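Putative chitobiase (Bacteroides thetaiotaomicron, PDB 3HNM) is of unknown function but, as a putative chitobiase fragment carrying an F5/8 type C domain, probably binds carbohydrate. Local coordinates at residues Val20-Tyr34 and Leu54-Val68. Residues are numbered along the deposited sequence; the frame is centred on the assembly and turned at random.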
loop_
_atom_site.group_PDB
_atom_site.type_symbol
_atom_site.label_atom_id
_atom_site.label_comp_id
_atom_site.label_asym_id
_atom_site.label_seq_id
_atom_site.Cartn_x
_atom_site.Cartn_y
_atom_site.Cartn_z
ATOM N N VAL A 20 4.811 -5.913 6.604
ATOM C CA VAL A 20 3.420 -5.643 6.948
ATOM C C VAL A 20 3.093 -6.269 8.289
ATOM O O VAL A 20 2.859 -7.478 8.391
ATOM C CB VAL A 20 2.460 -6.190 5.881
ATOM C CG1 VAL A 20 1.026 -5.905 6.270
ATOM C CG2 VAL A 20 2.758 -5.546 4.549
ATOM N N ILE A 21 3.076 -5.416 9.312
ATOM C CA ILE A 21 2.822 -5.815 10.689
ATOM C C ILE A 21 1.328 -5.878 11.010
ATOM O O ILE A 21 0.933 -6.325 12.086
ATOM C CB ILE A 21 3.561 -4.850 11.683
ATOM C CG1 ILE A 21 3.591 -5.455 13.089
ATOM C CG2 ILE A 21 2.863 -3.480 11.738
ATOM C CD1 ILE A 21 4.100 -4.489 14.155
ATOM N N ASP A 22 0.485 -5.434 10.088
ATOM C CA ASP A 22 -0.946 -5.520 10.338
ATOM C C ASP A 22 -1.826 -5.187 9.142
ATOM O O ASP A 22 -1.516 -4.300 8.346
ATOM C CB ASP A 22 -1.326 -4.644 11.531
ATOM C CG ASP A 22 -2.803 -4.700 11.831
ATOM O OD1 ASP A 22 -3.440 -5.705 11.473
ATOM O OD2 ASP A 22 -3.342 -3.753 12.425
ATOM N N PHE A 23 -2.923 -5.924 9.014
ATOM C CA PHE A 23 -3.866 -5.695 7.932
ATOM C C PHE A 23 -5.221 -6.277 8.330
ATOM O O PHE A 23 -5.335 -6.931 9.369
ATOM C CB PHE A 23 -3.337 -6.315 6.626
ATOM C CG PHE A 23 -3.153 -7.812 6.685
ATOM C CD1 PHE A 23 -4.221 -8.666 6.440
ATOM C CD2 PHE A 23 -1.916 -8.367 7.001
ATOM C CE1 PHE A 23 -4.068 -10.050 6.510
ATOM C CE2 PHE A 23 -1.750 -9.748 7.075
ATOM C CZ PHE A 23 -2.832 -10.585 6.828
ATOM N N ASN A 24 -6.246 -6.020 7.524
ATOM C CA ASN A 24 -7.578 -6.528 7.830
ATOM C C ASN A 24 -8.218 -7.290 6.670
ATOM O O ASN A 24 -9.324 -7.815 6.808
ATOM C CB ASN A 24 -8.503 -5.376 8.268
ATOM C CG ASN A 24 -9.072 -4.583 7.092
ATOM O OD1 ASN A 24 -8.409 -4.381 6.079
ATOM N ND2 ASN A 24 -10.300 -4.116 7.236
ATOM N N ASN A 25 -7.533 -7.367 5.532
ATOM C CA ASN A 25 -8.112 -8.063 4.385
ATOM C C ASN A 25 -7.103 -8.567 3.348
ATOM O O ASN A 25 -6.309 -7.802 2.797
ATOM C CB ASN A 25 -9.162 -7.131 3.738
ATOM C CG ASN A 25 -9.934 -7.783 2.609
ATOM O OD1 ASN A 25 -9.383 -8.022 1.551
ATOM N ND2 ASN A 25 -11.221 -8.068 2.831
ATOM N N CYS A 26 -7.142 -9.877 3.106
ATOM C CA CYS A 26 -6.283 -10.540 2.115
ATOM C C CYS A 26 -6.980 -11.831 1.678
ATOM O O CYS A 26 -7.908 -12.294 2.334
ATOM C CB CYS A 26 -4.905 -10.867 2.707
ATOM S SG CYS A 26 -3.680 -11.473 1.481
ATOM N N CYS A 27 -6.542 -12.412 0.573
ATOM C CA CYS A 27 -7.152 -13.640 0.095
ATOM C C CYS A 27 -6.619 -14.851 0.871
ATOM O O CYS A 27 -7.263 -15.897 0.892
ATOM C CB CYS A 27 -6.846 -13.815 -1.384
ATOM S SG CYS A 27 -5.088 -14.015 -1.694
ATOM N N THR A 28 -5.451 -14.688 1.505
ATOM C CA THR A 28 -4.788 -15.752 2.271
ATOM C C THR A 28 -5.547 -16.168 3.532
ATOM O O THR A 28 -5.321 -17.249 4.091
ATOM C CB THR A 28 -3.339 -15.363 2.703
ATOM O OG1 THR A 28 -3.380 -14.355 3.724
ATOM C CG2 THR A 28 -2.545 -14.860 1.514
ATOM N N GLN A 29 -6.453 -15.315 3.988
ATOM C CA GLN A 29 -7.234 -15.627 5.177
ATOM C C GLN A 29 -7.886 -17.004 5.048
ATOM O O GLN A 29 -7.956 -17.758 6.019
ATOM C CB GLN A 29 -8.308 -14.570 5.363
ATOM C CG GLN A 29 -9.102 -14.712 6.615
ATOM C CD GLN A 29 -10.313 -13.829 6.573
ATOM O OE1 GLN A 29 -11.409 -14.277 6.872
ATOM N NE2 GLN A 29 -10.127 -12.562 6.190
ATOM N N ASP A 30 -8.349 -17.319 3.838
ATOM C CA ASP A 30 -9.014 -18.588 3.555
ATOM C C ASP A 30 -8.064 -19.751 3.240
ATOM O O ASP A 30 -6.941 -19.819 3.751
ATOM C CB ASP A 30 -9.998 -18.429 2.388
ATOM C CG ASP A 30 -11.203 -17.563 2.732
ATOM O OD1 ASP A 30 -11.828 -17.763 3.803
ATOM O OD2 ASP A 30 -11.540 -16.690 1.904
ATOM N N GLY A 31 -8.535 -20.669 2.394
ATOM C CA GLY A 31 -7.750 -21.830 2.002
ATOM C C GLY A 31 -6.263 -21.554 1.881
ATOM O O GLY A 31 -5.850 -20.477 1.448
ATOM N N GLY A 32 -5.451 -22.525 2.285
ATOM C CA GLY A 32 -4.017 -22.356 2.190
ATOM C C GLY A 32 -3.558 -22.387 0.741
ATOM O O GLY A 32 -2.421 -22.016 0.434
ATOM N N TRP A 33 -4.427 -22.811 -0.171
ATOM C CA TRP A 33 -3.997 -22.860 -1.557
ATOM C C TRP A 33 -3.729 -21.486 -2.140
ATOM O O TRP A 33 -2.997 -21.364 -3.122
ATOM C CB TRP A 33 -5.000 -23.599 -2.433
ATOM C CG TRP A 33 -6.112 -22.773 -2.944
ATOM C CD1 TRP A 33 -7.366 -22.691 -2.422
ATOM C CD2 TRP A 33 -6.127 -22.007 -4.159
ATOM N NE1 TRP A 33 -8.172 -21.937 -3.243
ATOM C CE2 TRP A 33 -7.438 -21.503 -4.317
ATOM C CE3 TRP A 33 -5.164 -21.704 -5.133
ATOM C CZ2 TRP A 33 -7.817 -20.709 -5.413
ATOM C CZ3 TRP A 33 -5.541 -20.913 -6.228
ATOM C CH2 TRP A 33 -6.859 -20.427 -6.355
ATOM N N TYR A 34 -4.338 -20.460 -1.547
ATOM C CA TYR A 34 -4.134 -19.080 -1.985
ATOM C C TYR A 34 -2.720 -18.726 -1.554
ATOM O O TYR A 34 -2.025 -17.957 -2.217
ATOM C CB TYR A 34 -5.106 -18.125 -1.284
ATOM C CG TYR A 34 -6.480 -18.038 -1.899
ATOM C CD1 TYR A 34 -6.650 -17.587 -3.208
ATOM C CD2 TYR A 34 -7.611 -18.404 -1.169
ATOM C CE1 TYR A 34 -7.914 -17.505 -3.780
ATOM C CE2 TYR A 34 -8.880 -18.331 -1.722
ATOM C CZ TYR A 34 -9.031 -17.881 -3.031
ATOM O OH TYR A 34 -10.294 -17.818 -3.589
ATOM N N LEU A 54 -3.967 -9.694 -3.165
ATOM C CA LEU A 54 -5.366 -9.900 -3.488
ATOM C C LEU A 54 -6.227 -9.833 -2.226
ATOM O O LEU A 54 -5.856 -10.359 -1.177
ATOM C CB LEU A 54 -5.549 -11.247 -4.186
ATOM C CG LEU A 54 -6.800 -11.348 -5.050
ATOM C CD1 LEU A 54 -6.709 -10.300 -6.158
ATOM C CD2 LEU A 54 -6.930 -12.754 -5.642
ATOM N N CYS A 55 -7.361 -9.151 -2.333
ATOM C CA CYS A 55 -8.294 -9.011 -1.219
ATOM C C CYS A 55 -8.928 -10.379 -0.942
ATOM O O CYS A 55 -8.629 -11.341 -1.638
ATOM C CB CYS A 55 -9.390 -8.036 -1.604
ATOM S SG CYS A 55 -10.227 -8.566 -3.082
ATOM N N ARG A 56 -9.798 -10.469 0.063
ATOM C CA ARG A 56 -10.454 -11.736 0.357
ATOM C C ARG A 56 -11.361 -11.997 -0.835
ATOM O O ARG A 56 -12.142 -11.130 -1.230
ATOM C CB ARG A 56 -11.287 -11.643 1.623
ATOM C CG ARG A 56 -11.145 -12.858 2.478
ATOM C CD ARG A 56 -12.275 -12.980 3.452
ATOM N NE ARG A 56 -12.328 -14.332 3.988
ATOM C CZ ARG A 56 -13.374 -14.842 4.620
ATOM N NH1 ARG A 56 -14.461 -14.106 4.800
ATOM N NH2 ARG A 56 -13.332 -16.088 5.066
ATOM N N TRP A 57 -11.267 -13.190 -1.406
ATOM C CA TRP A 57 -12.044 -13.482 -2.588
ATOM C C TRP A 57 -13.245 -14.384 -2.396
ATOM O O TRP A 57 -14.243 -14.262 -3.117
ATOM C CB TRP A 57 -11.110 -14.050 -3.657
ATOM C CG TRP A 57 -11.554 -13.778 -5.061
ATOM C CD1 TRP A 57 -12.434 -14.505 -5.791
ATOM C CD2 TRP A 57 -11.154 -12.677 -5.890
ATOM N NE1 TRP A 57 -12.614 -13.932 -7.027
ATOM C CE2 TRP A 57 -11.841 -12.808 -7.116
ATOM C CE3 TRP A 57 -10.286 -11.593 -5.712
ATOM C CZ2 TRP A 57 -11.686 -11.896 -8.169
ATOM C CZ3 TRP A 57 -10.133 -10.682 -6.761
ATOM C CH2 TRP A 57 -10.833 -10.844 -7.975
ATOM N N ASP A 58 -13.165 -15.281 -1.423
ATOM C CA ASP A 58 -14.267 -16.213 -1.182
ATOM C C ASP A 58 -15.456 -15.481 -0.578
ATOM O O ASP A 58 -16.600 -15.924 -0.689
ATOM C CB ASP A 58 -13.823 -17.351 -0.251
ATOM C CG ASP A 58 -12.655 -18.168 -0.819
ATOM O OD1 ASP A 58 -12.483 -18.223 -2.063
ATOM O OD2 ASP A 58 -11.919 -18.779 -0.009
ATOM N N VAL A 59 -15.181 -14.351 0.061
ATOM C CA VAL A 59 -16.238 -13.563 0.675
ATOM C C VAL A 59 -15.902 -12.106 0.465
ATOM O O VAL A 59 -14.951 -11.602 1.060
ATOM C CB VAL A 59 -16.321 -13.815 2.185
ATOM C CG1 VAL A 59 -17.516 -13.098 2.757
ATOM C CG2 VAL A 59 -16.399 -15.297 2.462
ATOM N N LYS A 60 -16.669 -11.420 -0.373
ATOM C CA LYS A 60 -16.386 -10.012 -0.616
ATOM C C LYS A 60 -16.573 -9.207 0.668
ATOM O O LYS A 60 -17.696 -9.012 1.112
ATOM C CB LYS A 60 -17.310 -9.470 -1.706
ATOM C CG LYS A 60 -17.257 -10.214 -3.041
ATOM C CD LYS A 60 -18.241 -9.568 -4.008
ATOM C CE LYS A 60 -18.400 -10.321 -5.311
ATOM N NZ LYS A 60 -19.734 -10.020 -5.938
ATOM N N GLU A 61 -15.477 -8.746 1.262
ATOM C CA GLU A 61 -15.544 -7.947 2.491
ATOM C C GLU A 61 -15.758 -6.456 2.211
ATOM O O GLU A 61 -15.182 -5.905 1.281
ATOM C CB GLU A 61 -14.263 -8.132 3.290
ATOM C CG GLU A 61 -14.051 -9.561 3.757
ATOM C CD GLU A 61 -14.927 -9.936 4.941
ATOM O OE1 GLU A 61 -15.900 -9.195 5.210
ATOM O OE2 GLU A 61 -14.646 -10.974 5.599
ATOM N N PRO A 62 -16.594 -5.783 3.016
ATOM C CA PRO A 62 -16.856 -4.353 2.819
ATOM C C PRO A 62 -15.671 -3.482 3.213
ATOM O O PRO A 62 -14.949 -3.779 4.161
ATOM C CB PRO A 62 -18.075 -4.103 3.698
ATOM C CG PRO A 62 -17.856 -5.040 4.826
ATOM C CD PRO A 62 -17.415 -6.308 4.119
ATOM N N LEU A 63 -15.472 -2.404 2.468
ATOM C CA LEU A 63 -14.366 -1.492 2.724
ATOM C C LEU A 63 -14.532 -0.841 4.100
ATOM O O LEU A 63 -15.623 -0.859 4.664
ATOM C CB LEU A 63 -14.314 -0.450 1.606
ATOM C CG LEU A 63 -14.106 -1.015 0.187
ATOM C CD1 LEU A 63 -14.484 0.044 -0.833
ATOM C CD2 LEU A 63 -12.649 -1.466 -0.028
ATOM N N PRO A 64 -13.473 -0.227 4.649
ATOM C CA PRO A 64 -12.112 -0.060 4.154
ATOM C C PRO A 64 -11.115 -1.135 4.532
ATOM O O PRO A 64 -11.235 -1.801 5.564
ATOM C CB PRO A 64 -11.713 1.255 4.766
ATOM C CG PRO A 64 -12.220 1.061 6.151
ATOM C CD PRO A 64 -13.616 0.479 5.934
ATOM N N TYR A 65 -10.102 -1.244 3.677
ATOM C CA TYR A 65 -8.995 -2.179 3.819
ATOM C C TYR A 65 -7.796 -1.347 4.227
ATOM O O TYR A 65 -7.557 -0.293 3.644
ATOM C CB TYR A 65 -8.709 -2.821 2.476
ATOM C CG TYR A 65 -9.881 -3.537 1.868
ATOM C CD1 TYR A 65 -10.863 -4.103 2.671
ATOM C CD2 TYR A 65 -9.927 -3.780 0.496
ATOM C CE1 TYR A 65 -11.850 -4.907 2.128
ATOM C CE2 TYR A 65 -10.910 -4.588 -0.059
ATOM C CZ TYR A 65 -11.863 -5.156 0.765
ATOM O OH TYR A 65 -12.782 -6.037 0.254
ATOM N N TYR A 66 -7.034 -1.813 5.207
ATOM C CA TYR A 66 -5.883 -1.046 5.654
ATOM C C TYR A 66 -4.680 -1.929 5.882
ATOM O O TYR A 66 -4.800 -3.141 6.008
ATOM C CB TYR A 66 -6.222 -0.315 6.938
ATOM C CG TYR A 66 -6.213 -1.200 8.134
ATOM C CD1 TYR A 66 -5.036 -1.470 8.806
ATOM C CD2 TYR A 66 -7.381 -1.769 8.602
ATOM C CE1 TYR A 66 -5.021 -2.291 9.930
ATOM C CE2 TYR A 66 -7.384 -2.595 9.725
ATOM C CZ TYR A 66 -6.201 -2.851 10.388
ATOM O OH TYR A 66 -6.208 -3.645 11.517
ATOM N N PHE A 67 -3.514 -1.311 5.939
ATOM C CA PHE A 67 -2.288 -2.050 6.127
ATOM C C PHE A 67 -1.389 -1.208 6.986
ATOM O O PHE A 67 -1.434 0.009 6.896
ATOM C CB PHE A 67 -1.614 -2.251 4.788
ATOM C CG PHE A 67 -2.446 -2.971 3.792
ATOM C CD1 PHE A 67 -2.428 -4.352 3.743
ATOM C CD2 PHE A 67 -3.179 -2.267 2.842
ATOM C CE1 PHE A 67 -3.118 -5.033 2.751
ATOM C CE2 PHE A 67 -3.880 -2.937 1.839
ATOM C CZ PHE A 67 -3.845 -4.322 1.791
ATOM N N VAL A 68 -0.559 -1.844 7.796
ATOM C CA VAL A 68 0.345 -1.110 8.666
ATOM C C VAL A 68 1.765 -1.577 8.407
ATOM O O VAL A 68 2.192 -2.603 8.927
ATOM C CB VAL A 68 -0.007 -1.356 10.141
ATOM C CG1 VAL A 68 0.863 -0.498 11.038
ATOM C CG2 VAL A 68 -1.484 -1.083 10.367
#
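Two asparagines in a row, N24 and N25, use their side-chain amides to take hold of backbone across the contact where the pairing of strands 20-23 and 65-71 gives out. N24 grips twice: its ND2 donates to P64 O at 3.0 Å, in the carbonyl plane, while OD1 accepts Y66 N from above the amide's own carbonyl plane. N25 has CG anti to its backbone N (chi1 -175°), which lays the amide over one face of the Y65 ring, the two planes 23° apart and stacked; L63 CD2 covers the opposite face. From there N25 OD1 accepts R56 N at 2.9 Å, and Y65 OH donates to E61 O, fastening the ring to the same loop. The Y66 hydroxyl donates to D22 OD2 at 3.0 Å, the carboxylate standing almost upright to the ring, 82° between planes. I21 N and D22 O both bond to V68, a classic beta bulge.

Beyond the strands, R56 stretches out to D30, its NH2 meeting D30 OD1 on the syn side at 2.6 Å, and a weaker bridge runs from NH1 to E61 OE2. The Q29 amide lies over one face of this guanidinium, the planes nearly parallel. A leucine in place of R56 would probably leave D30 and E61 without the guanidinium they share as counter-charge. Y34 OH donates to D58 OD1 at 2.7 Å. Strand 138-146 flanks 65-71 on its other side, and W53 meets the F67 ring edge-to-face. The whole is an outermost strand paired with its inner neighbour in an antiparallel sheet, running into side-chain-tied loops, in keeping with the beta-sandwich of F5/8 type C domains.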